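Local coordinates for protein LbaCas13a H328A (C2c2) (Lachnospiraceae bacterium NK4A179, PDB 5WLH) that binds a precursor CRISPR guide RNA and, as an RNA-guided Cas13a nuclease, cleaves RNA, probably through its paired HEPN motifs, at residues R1050-K1055 with F1252-S1257; I1123-L1128 with R1272-D1277; W619-I624 with E902-Y907. All coordinates share one frame; numbering follows the deposited sequence.

In the fold
From the N terminus, contact 3 comes first: residues 619-624 meet residues 902-907, closing a loop of 277 residues, a little under half of it helix and none of it strand, before the other two contacts open. Contacts 1 and 2 then cross. Residues 1050-1055 open contact 1 and residues 1123-1128 open contact 2; residues 1252-1257 close the first, and 1272-1277 close the second soon after. These two contacts share surroundings, since helix 1106-1145 supplies one segment of contact 2 and also touches both segments of contact 1, and Phe-1252 packs on Ile-1123. Contact 3 stands apart, about 31 Å from either of the others between centres, and joins helices 621-632 and 901-911.

Contact 1. Residues R1050-K1055 with F1252-S1257; sequences RRFLEK and FRYYSS
The first torsion of Phe-1052 (chi1 162°) sets CG opposite the backbone N and sends the ring from helix 1050-1056 toward the short helix 1254-1257, while Tyr-1255, with chi1 -67°, places CG opposite its own carbonyl carbon. The two side chains therefore run side by side, pointing the same way, and their rings form a T-shaped pair with planes 88° apart and centroids separated by 5.7 Å. Tyr-1255 offers the edge and Phe-1052 the face: CE1 of Tyr-1255 lies over the rim of the phenylalanine ring, 3.9 Å from its CG. The packing continues onto the stem of Phe-1052, whose CB meets the tyrosine edge in the ring plane, 3.8 Å from CD1 of Tyr-1255.

Tyr-1254 comes in at the edge of the same phenylalanine. Its CE2 lies 3.7 Å from Phe-1052 CD1, and its hydroxyl oxygen OH reaches to 3.4 Å from Phe-1052 CE1; the rings cross obliquely. The two tyrosines also pack on each other, CD2 of Tyr-1254 standing over the centre of one face of Tyr-1255. Three rings thus make one aromatic cluster, each touching the other two. Ala-1115 of helix 1106-1145 lies against both Phe-1052 and Tyr-1255, and Phe-1258 and Phe-1262 carry the aromatic packing onward from Tyr-1254.

At the exposed margin, the bent chain of Arg-1051 brings its guanidinium beside the carbonyl of Ser-1256, too closely for the details there to be trusted. Between helix 1239-1250 and the short helix 1254-1257 stands a Schellman motif, with Phe-1252 as its C-prime residue, that ends the former. Chemically, the junction relies on dispersion and on the fit of ring hydrogens to an aromatic face, with its buried part aromatic and the charged arginine at the margin.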
loop_
_atom_site.group_PDB
_atom_site.type_symbol
_atom_site.label_atom_id
_atom_site.label_comp_id
_atom_site.label_asym_id
_atom_site.label_seq_id
_atom_site.Cartn_x
_atom_site.Cartn_y
_atom_site.Cartn_z
ATOM N N ARG A 1050 -10.495 -16.994 18.601
ATOM C CA ARG A 1050 -10.026 -17.840 19.694
ATOM C C ARG A 1050 -9.342 -19.086 19.169
ATOM O O ARG A 1050 -8.204 -19.384 19.547
ATOM C CB ARG A 1050 -11.192 -18.215 20.608
ATOM C CG ARG A 1050 -10.808 -19.061 21.807
ATOM C CD ARG A 1050 -12.058 -19.452 22.593
ATOM N NE ARG A 1050 -11.840 -20.621 23.438
ATOM C CZ ARG A 1050 -12.738 -21.085 24.303
ATOM N NH1 ARG A 1050 -12.469 -22.154 25.038
ATOM N NH2 ARG A 1050 -13.907 -20.474 24.434
ATOM N N ARG A 1051 -10.026 -19.835 18.302
ATOM C CA ARG A 1051 -9.461 -21.089 17.818
ATOM C C ARG A 1051 -8.168 -20.838 17.063
ATOM O O ARG A 1051 -7.215 -21.614 17.169
ATOM C CB ARG A 1051 -10.476 -21.816 16.938
ATOM C CG ARG A 1051 -11.756 -22.208 17.681
ATOM C CD ARG A 1051 -12.342 -23.506 17.152
ATOM N NE ARG A 1051 -12.823 -23.398 15.777
ATOM C CZ ARG A 1051 -12.415 -24.179 14.780
ATOM N NH1 ARG A 1051 -11.515 -25.119 15.006
ATOM N NH2 ARG A 1051 -12.908 -24.023 13.557
ATOM N N PHE A 1052 -8.099 -19.727 16.326
ATOM C CA PHE A 1052 -6.859 -19.379 15.638
ATOM C C PHE A 1052 -5.720 -19.166 16.631
ATOM O O PHE A 1052 -4.633 -19.748 16.489
ATOM C CB PHE A 1052 -7.091 -18.127 14.785
ATOM C CG PHE A 1052 -5.832 -17.431 14.371
ATOM C CD1 PHE A 1052 -5.071 -17.930 13.326
ATOM C CD2 PHE A 1052 -5.423 -16.263 14.999
ATOM C CE1 PHE A 1052 -3.913 -17.286 12.922
ATOM C CE2 PHE A 1052 -4.261 -15.624 14.605
ATOM C CZ PHE A 1052 -3.508 -16.140 13.566
ATOM N N LEU A 1053 -5.951 -18.333 17.650
ATOM C CA LEU A 1053 -4.902 -18.055 18.626
ATOM C C LEU A 1053 -4.456 -19.329 19.338
ATOM O O LEU A 1053 -3.258 -19.540 19.542
ATOM C CB LEU A 1053 -5.379 -17.017 19.635
ATOM C CG LEU A 1053 -5.468 -15.602 19.053
ATOM C CD1 LEU A 1053 -6.286 -14.725 19.971
ATOM C CD2 LEU A 1053 -4.072 -15.018 18.855
ATOM N N GLU A 1054 -5.408 -20.199 19.703
ATOM C CA GLU A 1054 -5.046 -21.481 20.313
ATOM C C GLU A 1054 -4.220 -22.346 19.370
ATOM O O GLU A 1054 -3.366 -23.119 19.822
ATOM C CB GLU A 1054 -6.298 -22.251 20.734
ATOM C CG GLU A 1054 -7.135 -21.573 21.795
ATOM C CD GLU A 1054 -8.513 -22.197 21.915
ATOM O OE1 GLU A 1054 -9.001 -22.764 20.921
ATOM O OE2 GLU A 1054 -9.110 -22.129 23.004
ATOM N N LYS A 1055 -4.461 -22.244 18.064
ATOM C CA LYS A 1055 -3.750 -23.086 17.113
ATOM C C LYS A 1055 -2.345 -22.590 16.809
ATOM O O LYS A 1055 -1.512 -23.377 16.351
ATOM C CB LYS A 1055 -4.551 -23.203 15.812
ATOM C CG LYS A 1055 -5.711 -24.201 15.891
ATOM C CD LYS A 1055 -6.736 -23.981 14.791
ATOM C CE LYS A 1055 -8.027 -24.727 15.081
ATOM N NZ LYS A 1055 -7.796 -26.199 15.210
ATOM N N PHE A 1252 -14.418 -14.433 6.302
ATOM C CA PHE A 1252 -13.611 -14.866 7.429
ATOM C C PHE A 1252 -13.699 -16.382 7.623
ATOM O O PHE A 1252 -13.638 -16.866 8.753
ATOM C CB PHE A 1252 -14.018 -14.112 8.708
ATOM C CG PHE A 1252 -13.588 -12.648 8.710
ATOM C CD1 PHE A 1252 -14.245 -11.708 7.912
ATOM C CD2 PHE A 1252 -12.510 -12.232 9.470
ATOM C CE1 PHE A 1252 -13.839 -10.369 7.896
ATOM C CE2 PHE A 1252 -12.091 -10.885 9.462
ATOM C CZ PHE A 1252 -12.752 -9.961 8.676
ATOM N N ARG A 1253 -13.853 -17.126 6.521
ATOM C CA ARG A 1253 -14.031 -18.575 6.626
ATOM C C ARG A 1253 -12.782 -19.253 7.170
ATOM O O ARG A 1253 -12.879 -20.308 7.804
ATOM C CB ARG A 1253 -14.391 -19.170 5.263
ATOM C CG ARG A 1253 -15.628 -18.570 4.609
ATOM C CD ARG A 1253 -16.871 -18.814 5.460
ATOM N NE ARG A 1253 -16.999 -20.218 5.843
ATOM C CZ ARG A 1253 -17.676 -20.643 6.907
ATOM N NH1 ARG A 1253 -18.289 -19.772 7.701
ATOM N NH2 ARG A 1253 -17.732 -21.940 7.184
ATOM N N TYR A 1254 -11.602 -18.668 6.927
ATOM C CA TYR A 1254 -10.376 -19.238 7.473
ATOM C C TYR A 1254 -10.506 -19.501 8.963
ATOM O O TYR A 1254 -10.029 -20.525 9.472
ATOM C CB TYR A 1254 -9.215 -18.284 7.209
ATOM C CG TYR A 1254 -7.978 -18.573 8.020
ATOM C CD1 TYR A 1254 -7.080 -19.546 7.618
ATOM C CD2 TYR A 1254 -7.684 -17.836 9.157
ATOM C CE1 TYR A 1254 -5.929 -19.803 8.343
ATOM C CE2 TYR A 1254 -6.524 -18.074 9.890
ATOM C CZ TYR A 1254 -5.657 -19.060 9.475
ATOM O OH TYR A 1254 -4.512 -19.303 10.199
ATOM N N TYR A 1255 -11.146 -18.582 9.680
ATOM C CA TYR A 1255 -11.210 -18.647 11.129
ATOM C C TYR A 1255 -12.196 -19.689 11.627
ATOM O O TYR A 1255 -12.179 -20.004 12.819
ATOM C CB TYR A 1255 -11.567 -17.278 11.702
ATOM C CG TYR A 1255 -10.463 -16.266 11.464
ATOM C CD1 TYR A 1255 -9.249 -16.382 12.134
ATOM C CD2 TYR A 1255 -10.613 -15.220 10.554
ATOM C CE1 TYR A 1255 -8.221 -15.468 11.931
ATOM C CE2 TYR A 1255 -9.557 -14.293 10.337
ATOM C CZ TYR A 1255 -8.380 -14.434 11.041
ATOM O OH TYR A 1255 -7.323 -13.555 10.856
ATOM N N SER A 1256 -13.048 -20.209 10.747
ATOM C CA SER A 1256 -13.963 -21.290 11.074
ATOM C C SER A 1256 -13.437 -22.651 10.653
ATOM O O SER A 1256 -13.708 -23.646 11.331
ATOM C CB SER A 1256 -15.322 -21.050 10.405
ATOM O OG SER A 1256 -15.968 -19.934 10.994
ATOM N N SER A 1257 -12.667 -22.719 9.579
ATOM C CA SER A 1257 -12.334 -24.001 8.979
ATOM C C SER A 1257 -10.847 -24.310 8.949
ATOM O O SER A 1257 -10.485 -25.479 9.080
ATOM C CB SER A 1257 -12.891 -24.080 7.552
ATOM O OG SER A 1257 -12.237 -23.163 6.699
#

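Contact 2. Residues I1123-L1128 with R1272-D1277; sequences INWIYL and RFFTYD
Trp-1125 and Phe-1274 make the tight part of the contact. The edge of the phenylalanine stands on the indole face, an edge-to-face pair with the planes 81° apart and 4.9 Å between the centroids of the five-membered ring and the phenyl ring. Phe-1274 CE2 comes to 3.5 Å from CG of Trp-1125, and its CZ also touches the tryptophan CB and CD1. Phe-1273, with CG opposite the backbone N (chi1 -160°), inserts its rim beside the helix backbone: the carbonyl O of Trp-1125 lies at the ring edge, near its plane, 3.5 Å from Phe-1273 CE2, and CZ is 3.9 Å from CG1 of Ile-1126.

Packing is sparser at the Leu-1128 end, which faces the bound RNA. Leu-1128 CD2 reaches Phe-1274 CE1 at 3.9 Å, its CG lies 3.9 Å from the hydroxyl OH of Tyr-1276, and the leucine also packs on an RNA phosphate. That hydroxyl is hydrogen-bonded to Asp-1132, one helical turn beyond Leu-1128.

Arg-1129, the next residue of the helix, hydrogen-bonds to the carbonyl of Phe-1273 and makes a cation-pi contact with its ring. Around this core, helix 1239-1250 packs on Ile-1126, helix 1284-1294 covers Trp-1125 and Phe-1274, helix 486-517 meets Leu-1128, and helix 429-458 receives Tyr-1276.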
loop_
_atom_site.group_PDB
_atom_site.type_symbol
_atom_site.label_atom_id
_atom_site.label_comp_id
_atom_site.label_asym_id
_atom_site.label_seq_id
_atom_site.Cartn_x
_atom_site.Cartn_y
_atom_site.Cartn_z
ATOM N N ILE A 1123 -8.537 -8.223 2.315
ATOM C CA ILE A 1123 -9.800 -7.549 2.032
ATOM C C ILE A 1123 -9.564 -6.275 1.228
ATOM O O ILE A 1123 -10.336 -5.946 0.324
ATOM C CB ILE A 1123 -10.556 -7.274 3.337
ATOM C CG1 ILE A 1123 -10.937 -8.616 3.995
ATOM C CG2 ILE A 1123 -11.889 -6.549 3.016
ATOM C CD1 ILE A 1123 -11.423 -8.480 5.436
ATOM N N ASN A 1124 -8.496 -5.544 1.542
ATOM C CA ASN A 1124 -8.115 -4.395 0.725
ATOM C C ASN A 1124 -7.987 -4.800 -0.744
ATOM O O ASN A 1124 -8.553 -4.159 -1.634
ATOM C CB ASN A 1124 -6.809 -3.817 1.280
ATOM C CG ASN A 1124 -6.343 -2.566 0.556
ATOM O OD1 ASN A 1124 -6.112 -2.579 -0.647
ATOM N ND2 ASN A 1124 -6.128 -1.488 1.316
ATOM N N TRP A 1125 -7.264 -5.893 -1.012
ATOM C CA TRP A 1125 -7.112 -6.370 -2.383
ATOM C C TRP A 1125 -8.457 -6.735 -3.003
ATOM O O TRP A 1125 -8.670 -6.528 -4.202
ATOM C CB TRP A 1125 -6.192 -7.585 -2.400
ATOM C CG TRP A 1125 -4.750 -7.211 -2.354
ATOM C CD1 TRP A 1125 -4.176 -6.050 -2.809
ATOM C CD2 TRP A 1125 -3.685 -8.015 -1.830
ATOM N NE1 TRP A 1125 -2.796 -6.098 -2.611
ATOM C CE2 TRP A 1125 -2.482 -7.294 -2.013
ATOM C CE3 TRP A 1125 -3.638 -9.275 -1.227
ATOM C CZ2 TRP A 1125 -1.237 -7.795 -1.605
ATOM C CZ3 TRP A 1125 -2.416 -9.780 -0.845
ATOM C CH2 TRP A 1125 -1.226 -9.034 -1.025
ATOM N N ILE A 1126 -9.367 -7.309 -2.211
ATOM C CA ILE A 1126 -10.698 -7.599 -2.755
ATOM C C ILE A 1126 -11.314 -6.335 -3.328
ATOM O O ILE A 1126 -11.864 -6.333 -4.437
ATOM C CB ILE A 1126 -11.615 -8.210 -1.684
ATOM C CG1 ILE A 1126 -11.225 -9.663 -1.436
ATOM C CG2 ILE A 1126 -13.103 -8.075 -2.133
ATOM C CD1 ILE A 1126 -11.834 -10.256 -0.177
ATOM N N TYR A 1127 -11.255 -5.244 -2.565
ATOM C CA TYR A 1127 -11.908 -4.014 -3.003
ATOM C C TYR A 1127 -11.101 -3.291 -4.061
ATOM O O TYR A 1127 -11.680 -2.548 -4.859
ATOM C CB TYR A 1127 -12.229 -3.148 -1.777
ATOM C CG TYR A 1127 -13.457 -3.739 -1.117
ATOM C CD1 TYR A 1127 -14.734 -3.432 -1.591
ATOM C CD2 TYR A 1127 -13.340 -4.686 -0.103
ATOM C CE1 TYR A 1127 -15.864 -4.015 -1.038
ATOM C CE2 TYR A 1127 -14.473 -5.262 0.470
ATOM C CZ TYR A 1127 -15.725 -4.930 0.003
ATOM O OH TYR A 1127 -16.843 -5.516 0.562
ATOM N N LEU A 1128 -9.791 -3.545 -4.127
ATOM C CA LEU A 1128 -9.023 -3.136 -5.295
ATOM C C LEU A 1128 -9.551 -3.831 -6.541
ATOM O O LEU A 1128 -9.840 -3.185 -7.550
ATOM C CB LEU A 1128 -7.541 -3.460 -5.092
ATOM C CG LEU A 1128 -6.534 -2.721 -5.976
ATOM C CD1 LEU A 1128 -6.561 -1.214 -5.646
ATOM C CD2 LEU A 1128 -5.120 -3.302 -5.741
ATOM N N ARG A 1272 -3.820 -15.979 -9.120
ATOM C CA ARG A 1272 -4.914 -15.673 -10.034
ATOM C C ARG A 1272 -5.889 -14.585 -9.604
ATOM O O ARG A 1272 -6.886 -14.394 -10.308
ATOM C CB ARG A 1272 -5.733 -16.947 -10.329
ATOM C CG ARG A 1272 -6.343 -17.627 -9.108
ATOM C CD ARG A 1272 -7.188 -18.815 -9.596
ATOM N NE ARG A 1272 -7.672 -19.683 -8.532
ATOM C CZ ARG A 1272 -8.329 -20.817 -8.776
ATOM N NH1 ARG A 1272 -8.549 -21.179 -10.038
ATOM N NH2 ARG A 1272 -8.764 -21.572 -7.780
ATOM N N PHE A 1273 -5.672 -13.860 -8.501
ATOM C CA PHE A 1273 -6.640 -12.819 -8.180
ATOM C C PHE A 1273 -6.381 -11.551 -8.985
ATOM O O PHE A 1273 -7.315 -10.803 -9.297
ATOM C CB PHE A 1273 -6.601 -12.533 -6.678
ATOM C CG PHE A 1273 -7.824 -11.851 -6.142
ATOM C CD1 PHE A 1273 -9.048 -12.507 -6.098
ATOM C CD2 PHE A 1273 -7.742 -10.545 -5.660
ATOM C CE1 PHE A 1273 -10.167 -11.876 -5.594
ATOM C CE2 PHE A 1273 -8.869 -9.912 -5.143
ATOM C CZ PHE A 1273 -10.072 -10.579 -5.100
ATOM N N PHE A 1274 -5.125 -11.303 -9.357
ATOM C CA PHE A 1274 -4.735 -10.092 -10.060
ATOM C C PHE A 1274 -4.277 -10.403 -11.477
ATOM O O PHE A 1274 -3.308 -9.842 -11.983
ATOM C CB PHE A 1274 -3.656 -9.357 -9.266
ATOM C CG PHE A 1274 -4.208 -8.641 -8.086
ATOM C CD1 PHE A 1274 -5.120 -7.599 -8.271
ATOM C CD2 PHE A 1274 -3.863 -9.011 -6.799
ATOM C CE1 PHE A 1274 -5.659 -6.925 -7.177
ATOM C CE2 PHE A 1274 -4.395 -8.336 -5.694
ATOM C CZ PHE A 1274 -5.286 -7.295 -5.884
ATOM N N THR A 1275 -5.029 -11.273 -12.157
ATOM C CA THR A 1275 -4.790 -11.491 -13.571
ATOM C C THR A 1275 -4.957 -10.219 -14.381
ATOM O O THR A 1275 -4.400 -10.109 -15.477
ATOM C CB THR A 1275 -5.771 -12.549 -14.091
ATOM O OG1 THR A 1275 -7.106 -12.135 -13.758
ATOM C CG2 THR A 1275 -5.489 -13.880 -13.423
ATOM N N TYR A 1276 -5.703 -9.239 -13.868
ATOM C CA TYR A 1276 -6.037 -8.093 -14.695
ATOM C C TYR A 1276 -4.965 -7.005 -14.715
ATOM O O TYR A 1276 -5.030 -6.120 -15.575
ATOM C CB TYR A 1276 -7.357 -7.524 -14.221
ATOM C CG TYR A 1276 -7.297 -6.802 -12.902
ATOM C CD1 TYR A 1276 -6.964 -5.453 -12.856
ATOM C CD2 TYR A 1276 -7.612 -7.452 -11.706
ATOM C CE1 TYR A 1276 -6.922 -4.758 -11.659
ATOM C CE2 TYR A 1276 -7.587 -6.746 -10.482
ATOM C CZ TYR A 1276 -7.239 -5.402 -10.487
ATOM O OH TYR A 1276 -7.211 -4.650 -9.332
ATOM N N ASP A 1277 -3.961 -7.057 -13.833
ATOM C CA ASP A 1277 -2.960 -5.993 -13.822
ATOM C C ASP A 1277 -1.704 -6.502 -13.129
ATOM O O ASP A 1277 -1.706 -6.699 -11.910
ATOM C CB ASP A 1277 -3.488 -4.731 -13.135
ATOM C CG ASP A 1277 -2.551 -3.540 -13.319
ATOM O OD1 ASP A 1277 -1.351 -3.755 -13.633
ATOM O OD2 ASP A 1277 -3.007 -2.381 -13.172
#

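Contact 3. Residues W619-I624 with E902-Y907; sequences WNKELI and ELQKWY
Trp-619 NE1 donates a nearly straight hydrogen bond to Gln-904 OE1, 2.8 Å long with an N-H...O angle of 173°. The oxygen lies in the indole plane, at the ring edge, and the donor approaches nearly along the C=O axis; the ring and amide planes are nevertheless turned 55° apart. The other end of the amide, Gln-904 NE2, makes a weak bond to the carbonyl O of Lys-621 at 3.3 Å and an ordinary hydrogen bond to the carbonyl O of Val-897. Held by both ends, the amide has its flip fixed, and the extended glutamine chain spans the gap between the two helices.

Lys-905 NZ bridges to Glu-902 OE1 at 3.1 Å and also to Asp-605. Its aliphatic part serves the packing: CG lies 4.0 Å from CH2 of Trp-619, the lysine and tryptophan side chains crossing at about a right angle. Further along, Ile-624 CG2 rests 3.9 Å from CB of Gln-904 and 4.1 Å from CD2 of Tyr-907, whose hydroxyl is bonded to Glu-631 and whose ring meets Phe-628 edge-to-face.

Helix 621-632 starts here with Asn-620 as N-cap, OD1 accepting from Leu-623 N at 2.9 Å. Trp-619 also packs on helix 588-602, and that helix runs directly into the sequence R-N-D-S-F-H, which contains Asp-605 and matches the R-x4-H motif of HEPN nucleases. This packing is consistent with the helical core of a HEPN domain assembled from parts far apart in sequence.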
loop_
_atom_site.group_PDB
_atom_site.type_symbol
_atom_site.label_atom_id
_atom_site.label_comp_id
_atom_site.label_asym_id
_atom_site.label_seq_id
_atom_site.Cartn_x
_atom_site.Cartn_y
_atom_site.Cartn_z
ATOM N N TRP A 619 -32.588 1.857 9.592
ATOM C CA TRP A 619 -32.566 1.384 10.967
ATOM C C TRP A 619 -33.220 2.409 11.887
ATOM O O TRP A 619 -33.674 3.480 11.470
ATOM C CB TRP A 619 -31.129 1.118 11.419
ATOM C CG TRP A 619 -30.253 2.328 11.297
ATOM C CD1 TRP A 619 -30.037 3.289 12.246
ATOM C CD2 TRP A 619 -29.475 2.711 10.157
ATOM N NE1 TRP A 619 -29.181 4.254 11.761
ATOM C CE2 TRP A 619 -28.825 3.922 10.480
ATOM C CE3 TRP A 619 -29.264 2.148 8.891
ATOM C CZ2 TRP A 619 -27.965 4.573 9.592
ATOM C CZ3 TRP A 619 -28.415 2.805 8.008
ATOM C CH2 TRP A 619 -27.778 4.004 8.363
ATOM N N ASN A 620 -33.228 2.079 13.169
ATOM C CA ASN A 620 -33.761 2.961 14.200
ATOM C C ASN A 620 -32.726 4.042 14.480
ATOM O O ASN A 620 -31.863 3.895 15.347
ATOM C CB ASN A 620 -34.096 2.166 15.452
ATOM C CG ASN A 620 -34.894 2.965 16.439
ATOM O OD1 ASN A 620 -34.784 4.191 16.483
ATOM N ND2 ASN A 620 -35.706 2.280 17.243
ATOM N N LYS A 621 -32.814 5.148 13.738
ATOM C CA LYS A 621 -31.832 6.215 13.899
ATOM C C LYS A 621 -31.912 6.830 15.281
ATOM O O LYS A 621 -30.894 7.267 15.824
ATOM C CB LYS A 621 -32.035 7.306 12.844
ATOM C CG LYS A 621 -31.973 6.822 11.403
ATOM C CD LYS A 621 -32.210 7.996 10.453
ATOM C CE LYS A 621 -33.241 8.973 11.026
ATOM N NZ LYS A 621 -34.222 9.421 10.002
ATOM N N GLU A 622 -33.108 6.877 15.868
ATOM C CA GLU A 622 -33.224 7.428 17.211
ATOM C C GLU A 622 -32.474 6.567 18.214
ATOM O O GLU A 622 -31.827 7.087 19.128
ATOM C CB GLU A 622 -34.701 7.561 17.599
ATOM C CG GLU A 622 -35.435 8.644 16.804
ATOM C CD GLU A 622 -35.775 8.222 15.377
ATOM O OE1 GLU A 622 -36.074 7.028 15.148
ATOM O OE2 GLU A 622 -35.739 9.089 14.481
ATOM N N LEU A 623 -32.543 5.244 18.055
ATOM C CA LEU A 623 -31.823 4.359 18.964
ATOM C C LEU A 623 -30.315 4.565 18.847
ATOM O O LEU A 623 -29.632 4.811 19.848
ATOM C CB LEU A 623 -32.203 2.908 18.681
ATOM C CG LEU A 623 -31.352 1.814 19.340
ATOM C CD1 LEU A 623 -31.336 1.921 20.866
ATOM C CD2 LEU A 623 -31.830 0.445 18.878
ATOM N N ILE A 624 -29.784 4.489 17.623
ATOM C CA ILE A 624 -28.342 4.641 17.423
ATOM C C ILE A 624 -27.874 6.005 17.916
ATOM O O ILE A 624 -26.848 6.120 18.597
ATOM C CB ILE A 624 -27.981 4.417 15.938
ATOM C CG1 ILE A 624 -28.500 3.065 15.450
ATOM C CG2 ILE A 624 -26.458 4.514 15.737
ATOM C CD1 ILE A 624 -27.911 1.867 16.188
ATOM N N GLU A 902 -25.251 9.157 8.042
ATOM C CA GLU A 902 -23.865 8.866 7.674
ATOM C C GLU A 902 -22.939 8.914 8.885
ATOM O O GLU A 902 -22.063 8.052 9.030
ATOM C CB GLU A 902 -23.385 9.828 6.588
ATOM C CG GLU A 902 -21.943 9.564 6.142
ATOM C CD GLU A 902 -21.797 8.300 5.316
ATOM O OE1 GLU A 902 -22.830 7.781 4.820
ATOM O OE2 GLU A 902 -20.644 7.830 5.161
ATOM N N LEU A 903 -23.103 9.911 9.764
ATOM C CA LEU A 903 -22.319 9.908 10.999
ATOM C C LEU A 903 -22.611 8.660 11.824
ATOM O O LEU A 903 -21.698 8.065 12.409
ATOM C CB LEU A 903 -22.592 11.170 11.820
ATOM C CG LEU A 903 -21.852 12.424 11.339
ATOM C CD1 LEU A 903 -22.222 13.636 12.191
ATOM C CD2 LEU A 903 -20.313 12.220 11.311
ATOM N N GLN A 904 -23.874 8.224 11.863
ATOM C CA GLN A 904 -24.189 6.997 12.590
ATOM C C GLN A 904 -23.445 5.787 12.021
ATOM O O GLN A 904 -23.028 4.895 12.772
ATOM C CB GLN A 904 -25.698 6.779 12.597
ATOM C CG GLN A 904 -26.404 7.877 13.420
ATOM C CD GLN A 904 -27.919 7.688 13.471
ATOM O OE1 GLN A 904 -28.441 6.654 13.065
ATOM N NE2 GLN A 904 -28.621 8.712 13.927
ATOM N N LYS A 905 -23.271 5.732 10.702
ATOM C CA LYS A 905 -22.497 4.643 10.114
ATOM C C LYS A 905 -21.047 4.673 10.582
ATOM O O LYS A 905 -20.486 3.635 10.955
ATOM C CB LYS A 905 -22.529 4.717 8.589
ATOM C CG LYS A 905 -23.876 4.534 7.935
ATOM C CD LYS A 905 -23.623 4.606 6.427
ATOM C CE LYS A 905 -24.837 5.035 5.672
ATOM N NZ LYS A 905 -24.465 5.266 4.255
ATOM N N TRP A 906 -20.399 5.839 10.498
ATOM C CA TRP A 906 -19.012 5.926 10.957
ATOM C C TRP A 906 -18.908 5.514 12.413
ATOM O O TRP A 906 -17.948 4.854 12.823
ATOM C CB TRP A 906 -18.474 7.346 10.793
ATOM C CG TRP A 906 -18.200 7.700 9.396
ATOM C CD1 TRP A 906 -18.997 8.438 8.569
ATOM C CD2 TRP A 906 -17.051 7.332 8.627
ATOM N NE1 TRP A 906 -18.411 8.557 7.330
ATOM C CE2 TRP A 906 -17.212 7.891 7.342
ATOM C CE3 TRP A 906 -15.900 6.588 8.901
ATOM C CZ2 TRP A 906 -16.272 7.720 6.329
ATOM C CZ3 TRP A 906 -14.961 6.429 7.897
ATOM C CH2 TRP A 906 -15.153 6.993 6.629
ATOM N N TYR A 907 -19.890 5.919 13.210
ATOM C CA TYR A 907 -19.939 5.536 14.609
ATOM C C TYR A 907 -19.964 4.028 14.778
ATOM O O TYR A 907 -19.075 3.452 15.417
ATOM C CB TYR A 907 -21.168 6.169 15.254
ATOM C CG TYR A 907 -21.432 5.698 16.657
ATOM C CD1 TYR A 907 -20.400 5.588 17.589
ATOM C CD2 TYR A 907 -22.731 5.404 17.066
ATOM C CE1 TYR A 907 -20.660 5.161 18.889
ATOM C CE2 TYR A 907 -23.000 4.987 18.349
ATOM C CZ TYR A 907 -21.968 4.878 19.266
ATOM O OH TYR A 907 -22.248 4.464 20.555
#